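Biofilm-associated surface protein (Staphylococcus aureus, PDB 7C7U) probably promotes biofilm formation as a cell wall-anchored surface protein, binds calcium, and probably acts as a switch that modulates functional amyloid assembly. Local coordinates at residues S34-D38 with K211-G215; L163-V169 with S181-F187. One frame throughout, in Å; residues are numbered along the deposited sequence.

In the fold
Contacts 1 and 2 lie side by side, their centres about 9 Å apart, in the region where the N-terminal mixed sheet meets an antiparallel sheet of five strands. Contact 2 joins two neighbouring strands within the mixed sheet. Contact 1 sets strand 36-39 of that same sheet against the outermost strand 210-220 of the other. The two contacts touch directly. Ser214 OG lies 2.5 Å from Ser183 OG, a probable hydrogen bond, and Gly215 O lies 2.8 Å from Ser184 N, probably another. Strand 183-187 therefore faces partners in both contacts. Contact 2 also reaches a calcium site through Asn164, shared with Asp77, Asn161, the carbonyl of Lys162 and two waters.

Contact 1. Residues S34-D38 with K211-G215; sequences SMLFD and KASSG
The Ala212 methyl lies over one face of the Asp38 carboxylate, offset to the OD2 side, with Asp38 OD2 to Ala212 CB 3.9 Å. Asp38 CG lies anti to the backbone N (chi1 -180°), which extends the carboxylate toward strand 210-220. OD2 is also hydrogen-bonded to His58 NE2 on strand 52-61. A water 2.8 Å from OD2 sits equally near Lys211 O. It may bridge the two, but it has more acceptors around it than protons to give.

The apolar part of the contact is Leu36. Its CD2 methyl packs against the Ala212 methyl, CD2 to CB 4.0 Å. Its branch point lies beside the Ser214 hydroxyl, with Leu36 CG 3.0 Å from Ser214 OG. That is unusually short for carbon against oxygen, and the detail is doubtful. The Ser214 OG is turned to Ser183 for its hydrogen bond.

Here edge strands of two sheets cross without pairing. Strands 36-38 and 211-215 run at 113° to each other, and no direct hydrogen bond joins the two segments. Strand 36-39 bonds instead to strand 52-61, and strand 210-220 to strand 228-237. Met236 of that last strand also touches Leu36.

Water bridges the segments. One water joins backbone to backbone, donating to both Phe37 O and Ser213 O, the latter at 2.6 Å. Another runs from the Ser34 hydroxyl, 3.2 Å from OG, to Ser214 O, where its bond is weak.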
loop_
_atom_site.group_PDB
_atom_site.type_symbol
_atom_site.label_atom_id
_atom_site.label_comp_id
_atom_site.label_asym_id
_atom_site.label_seq_id
_atom_site.Cartn_x
_atom_site.Cartn_y
_atom_site.Cartn_z
ATOM N N SER A 34 20.591 0.924 -3.076
ATOM C CA SER A 34 19.939 1.765 -2.083
ATOM C C SER A 34 20.614 3.131 -2.032
ATOM O O SER A 34 21.840 3.244 -2.072
ATOM C CB SER A 34 19.978 1.104 -0.704
ATOM O OG SER A 34 18.908 1.550 0.116
ATOM N N MET A 35 19.800 4.170 -1.967
ATOM C CA MET A 35 20.297 5.516 -1.774
ATOM C C MET A 35 20.418 5.783 -0.283
ATOM O O MET A 35 19.708 5.180 0.519
ATOM C CB MET A 35 19.350 6.504 -2.434
ATOM C CG MET A 35 19.290 6.296 -3.924
ATOM S SD MET A 35 18.995 7.884 -4.649
ATOM C CE MET A 35 20.159 8.815 -3.700
ATOM N N LEU A 36 21.367 6.640 0.093
ATOM C CA LEU A 36 21.649 6.919 1.501
ATOM C C LEU A 36 21.618 8.423 1.733
ATOM O O LEU A 36 22.516 9.138 1.287
ATOM C CB LEU A 36 23.006 6.357 1.919
ATOM C CG LEU A 36 23.078 4.987 2.594
ATOM C CD1 LEU A 36 22.534 3.878 1.701
ATOM C CD2 LEU A 36 24.520 4.671 3.069
ATOM N N PHE A 37 20.611 8.889 2.458
ATOM C CA PHE A 37 20.483 10.277 2.864
ATOM C C PHE A 37 21.225 10.463 4.182
ATOM O O PHE A 37 20.946 9.766 5.160
ATOM C CB PHE A 37 18.994 10.624 2.983
ATOM C CG PHE A 37 18.714 12.030 3.397
ATOM C CD1 PHE A 37 18.976 13.093 2.548
ATOM C CD2 PHE A 37 18.151 12.285 4.640
ATOM C CE1 PHE A 37 18.700 14.403 2.940
ATOM C CE2 PHE A 37 17.855 13.569 5.040
ATOM C CZ PHE A 37 18.137 14.640 4.191
ATOM N N ASP A 38 22.190 11.380 4.202
ATOM C CA ASP A 38 23.151 11.521 5.299
ATOM C C ASP A 38 23.092 12.955 5.822
ATOM O O ASP A 38 23.959 13.782 5.484
ATOM C CB ASP A 38 24.543 11.131 4.777
ATOM C CG ASP A 38 25.643 11.229 5.813
ATOM O OD1 ASP A 38 25.374 11.446 7.008
ATOM O OD2 ASP A 38 26.819 11.050 5.422
ATOM N N LYS A 211 31.814 5.043 5.134
ATOM C CA LYS A 211 31.430 6.370 4.674
ATOM C C LYS A 211 30.087 6.812 5.249
ATOM O O LYS A 211 29.921 7.970 5.651
ATOM C CB LYS A 211 31.367 6.385 3.141
ATOM C CG LYS A 211 31.106 7.735 2.539
ATOM C CD LYS A 211 30.817 7.631 1.043
ATOM C CE LYS A 211 32.018 7.110 0.270
ATOM N NZ LYS A 211 33.235 7.908 0.553
ATOM N N ALA A 212 29.118 5.911 5.314
ATOM C CA ALA A 212 27.789 6.341 5.737
ATOM C C ALA A 212 26.949 5.107 5.964
ATOM O O ALA A 212 27.303 4.016 5.512
ATOM C CB ALA A 212 27.145 7.244 4.688
ATOM N N SER A 213 25.826 5.283 6.670
ATOM C CA SER A 213 24.940 4.155 6.898
ATOM C C SER A 213 23.502 4.629 6.940
ATOM O O SER A 213 23.200 5.718 7.430
ATOM C CB SER A 213 25.276 3.429 8.204
ATOM O OG SER A 213 24.430 2.328 8.424
ATOM N N SER A 214 22.612 3.781 6.450
ATOM C CA SER A 214 21.193 4.080 6.542
ATOM C C SER A 214 20.445 2.763 6.559
ATOM O O SER A 214 21.014 1.703 6.312
ATOM C CB SER A 214 20.743 4.952 5.375
ATOM O OG SER A 214 20.636 4.141 4.208
ATOM N N GLY A 215 19.153 2.821 6.881
ATOM C CA GLY A 215 18.362 1.622 7.001
ATOM C C GLY A 215 17.105 1.713 6.157
ATOM O O GLY A 215 16.745 2.772 5.646
HETATM O O HOH W 1 19.278 1.389 3.334
HETATM O O HOH W 2 22.937 8.308 6.977
HETATM O O HOH W 3 28.150 9.443 7.273
#

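Contact 2. Residues L163-V169 with S181-F187. With CA (calcium ion), chain C.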
loop_
_atom_site.group_PDB
_atom_site.type_symbol
_atom_site.label_atom_id
_atom_site.label_comp_id
_atom_site.label_asym_id
_atom_site.label_seq_id
_atom_site.Cartn_x
_atom_site.Cartn_y
_atom_site.Cartn_z
ATOM N N LEU A 163 11.491 12.961 13.830
ATOM C CA LEU A 163 11.405 13.739 12.594
ATOM C C LEU A 163 11.879 12.830 11.475
ATOM O O LEU A 163 13.086 12.668 11.267
ATOM C CB LEU A 163 12.223 15.023 12.683
ATOM C CG LEU A 163 11.842 15.906 13.875
ATOM C CD1 LEU A 163 12.958 16.897 14.183
ATOM C CD2 LEU A 163 10.518 16.617 13.613
ATOM N N ASN A 164 10.932 12.218 10.759
ATOM C CA ASN A 164 11.268 11.140 9.829
ATOM C C ASN A 164 11.745 11.681 8.485
ATOM O O ASN A 164 11.415 12.804 8.078
ATOM C CB ASN A 164 10.062 10.214 9.609
ATOM C CG ASN A 164 9.395 9.824 10.918
ATOM O OD1 ASN A 164 8.457 10.474 11.352
ATOM N ND2 ASN A 164 9.911 8.798 11.571
ATOM N N HIS A 165 12.546 10.867 7.795
ATOM C CA HIS A 165 12.899 11.155 6.416
ATOM C C HIS A 165 12.881 9.860 5.622
ATOM O O HIS A 165 13.007 8.763 6.172
ATOM C CB HIS A 165 14.271 11.882 6.273
ATOM C CG HIS A 165 15.425 11.233 6.982
ATOM N ND1 HIS A 165 15.994 10.051 6.563
ATOM C CD2 HIS A 165 16.163 11.646 8.045
ATOM C CE1 HIS A 165 17.016 9.749 7.344
ATOM N NE2 HIS A 165 17.139 10.699 8.256
ATOM N N GLN A 166 12.679 10.002 4.326
ATOM C CA GLN A 166 12.738 8.874 3.415
ATOM C C GLN A 166 13.313 9.354 2.095
ATOM O O GLN A 166 13.057 10.480 1.670
ATOM C CB GLN A 166 11.329 8.268 3.215
ATOM C CG GLN A 166 11.288 7.002 2.391
ATOM C CD GLN A 166 9.860 6.609 2.048
ATOM O OE1 GLN A 166 9.045 7.464 1.694
ATOM N NE2 GLN A 166 9.551 5.322 2.150
ATOM N N VAL A 167 14.080 8.486 1.442
ATOM C CA VAL A 167 14.650 8.779 0.138
ATOM C C VAL A 167 14.474 7.531 -0.725
ATOM O O VAL A 167 14.514 6.399 -0.228
ATOM C CB VAL A 167 16.134 9.230 0.258
ATOM C CG1 VAL A 167 17.033 8.087 0.725
ATOM C CG2 VAL A 167 16.628 9.814 -1.036
ATOM N N PHE A 168 14.234 7.741 -2.011
ATOM C CA PHE A 168 14.098 6.626 -2.938
ATOM C C PHE A 168 14.162 7.164 -4.359
ATOM O O PHE A 168 14.050 8.371 -4.602
ATOM C CB PHE A 168 12.786 5.856 -2.716
ATOM C CG PHE A 168 11.558 6.728 -2.703
ATOM C CD1 PHE A 168 11.161 7.369 -1.531
ATOM C CD2 PHE A 168 10.769 6.878 -3.844
ATOM C CE1 PHE A 168 10.023 8.170 -1.500
ATOM C CE2 PHE A 168 9.615 7.667 -3.818
ATOM C CZ PHE A 168 9.248 8.318 -2.645
ATOM N N VAL A 169 14.346 6.239 -5.291
ATOM C CA VAL A 169 14.207 6.511 -6.712
ATOM C C VAL A 169 12.763 6.215 -7.107
ATOM O O VAL A 169 12.224 5.154 -6.772
ATOM C CB VAL A 169 15.196 5.665 -7.535
ATOM C CG1 VAL A 169 14.950 5.829 -9.029
ATOM C CG2 VAL A 169 16.631 6.046 -7.187
ATOM N N SER A 181 15.915 0.762 -4.075
ATOM C CA SER A 181 16.502 2.080 -3.872
ATOM C C SER A 181 16.137 2.701 -2.529
ATOM O O SER A 181 16.759 3.695 -2.136
ATOM C CB SER A 181 16.057 3.030 -4.981
ATOM O OG SER A 181 14.716 3.422 -4.786
ATOM N N GLU A 182 15.167 2.128 -1.824
ATOM C CA GLU A 182 14.499 2.811 -0.727
ATOM C C GLU A 182 15.352 2.833 0.534
ATOM O O GLU A 182 15.933 1.823 0.948
ATOM C CB GLU A 182 13.154 2.144 -0.439
ATOM C CG GLU A 182 12.333 2.870 0.612
ATOM C CD GLU A 182 11.414 1.946 1.389
ATOM O OE1 GLU A 182 10.955 0.928 0.817
ATOM O OE2 GLU A 182 11.151 2.246 2.578
ATOM N N SER A 183 15.399 3.998 1.163
ATOM C CA SER A 183 16.047 4.128 2.448
ATOM C C SER A 183 15.251 5.119 3.273
ATOM O O SER A 183 14.560 5.975 2.728
ATOM C CB SER A 183 17.481 4.622 2.280
ATOM O OG SER A 183 18.267 4.268 3.386
ATOM N N SER A 184 15.353 5.002 4.591
ATOM C CA SER A 184 14.600 5.888 5.477
ATOM C C SER A 184 15.451 6.155 6.714
ATOM O O SER A 184 16.626 5.781 6.766
ATOM C CB SER A 184 13.226 5.300 5.831
ATOM O OG SER A 184 13.319 4.030 6.485
ATOM N N GLY A 185 14.852 6.813 7.704
ATOM C CA GLY A 185 15.522 7.155 8.947
ATOM C C GLY A 185 14.824 8.307 9.657
ATOM O O GLY A 185 13.667 8.628 9.379
ATOM N N TYR A 186 15.552 8.921 10.588
ATOM C CA TYR A 186 15.024 10.092 11.254
ATOM C C TYR A 186 16.191 10.952 11.696
ATOM O O TYR A 186 17.282 10.438 11.950
ATOM C CB TYR A 186 14.128 9.737 12.449
ATOM C CG TYR A 186 14.754 8.830 13.493
ATOM C CD1 TYR A 186 15.396 9.362 14.613
ATOM C CD2 TYR A 186 14.667 7.453 13.389
ATOM C CE1 TYR A 186 15.948 8.535 15.580
ATOM C CE2 TYR A 186 15.207 6.619 14.358
ATOM C CZ TYR A 186 15.857 7.175 15.447
ATOM O OH TYR A 186 16.408 6.361 16.409
ATOM N N PHE A 187 15.945 12.263 11.756
ATOM C CA PHE A 187 16.947 13.222 12.213
ATOM C C PHE A 187 17.189 13.054 13.699
ATOM O O PHE A 187 16.254 12.833 14.474
ATOM C CB PHE A 187 16.485 14.646 11.947
ATOM C CG PHE A 187 16.359 14.985 10.499
ATOM C CD1 PHE A 187 17.472 15.380 9.765
ATOM C CD2 PHE A 187 15.114 14.945 9.872
ATOM C CE1 PHE A 187 17.343 15.714 8.424
ATOM C CE2 PHE A 187 14.980 15.280 8.542
ATOM C CZ PHE A 187 16.099 15.649 7.806
HETATM CA CA CA C . 7.241 12.204 12.781
HETATM O O HOH W 4 13.804 12.982 15.203
HETATM O O HOH W 5 19.515 10.520 9.974
HETATM O O HOH W 6 6.560 14.441 13.280
HETATM O O HOH W 7 6.020 10.130 12.756
#
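Gly185 O is gripped by two donors: His165 N, 3.0 Å away, and the hydroxyl OG1 of Thr384. His165 N stands above the carbonyl plane, 46° out of it. The CA of Asn164 adds a weaker C-H contact to the same oxygen.

The two segments are antiparallel neighbours in the mixed sheet, and strand 70-76 flanks 163-171 as its other long partner. The ladder is firm at Val167 and Ser183, a hydrogen-bonded pair: Val167 N reaches Ser183 O and Ser183 N reaches Val167 O, both at 2.9 Å. At His165 and Gly185 the return bond, Gly185 N to His165 O, is weak and bent.

The His165 ring lies flat over the backbone of Gly185. Gly185 C sits 3.5 Å above the ring plane, over its centre, and Tyr186 N lies over the same face nearer the rim. His165 chi1 of 51° folds the imidazole back across the neighbouring strand, and glycine has no side chain in its way. The ring's edge then meets the face of Phe187 in a T-shaped stack, with His165 CD2 over the centre of the Phe187 ring and the planes at 77°. A water at the edge of the imidazole bonds to NE2 and to Tyr186 O.

On the sheet face that carries Asn164, Gln166, Ser184 and Tyr186, opposite His165 and Phe187, Asn164 binds the calcium ion through OD1 at 2.5 Å, and its ND2 bonds to Thr384. Two waters, Asp77, Asn161 and the carbonyl of Lys162 complete the site. Gln166 NE2 makes a weak bond to Glu182 OE2, the amide and carboxylate planes at right angles; Glu182 OE1 is hydrogen-bonded to Tyr26 OH.

Beyond the ladder, Val169 N donates to Ser181 OG at 2.9 Å, and that hydroxyl also bonds to Val178 O.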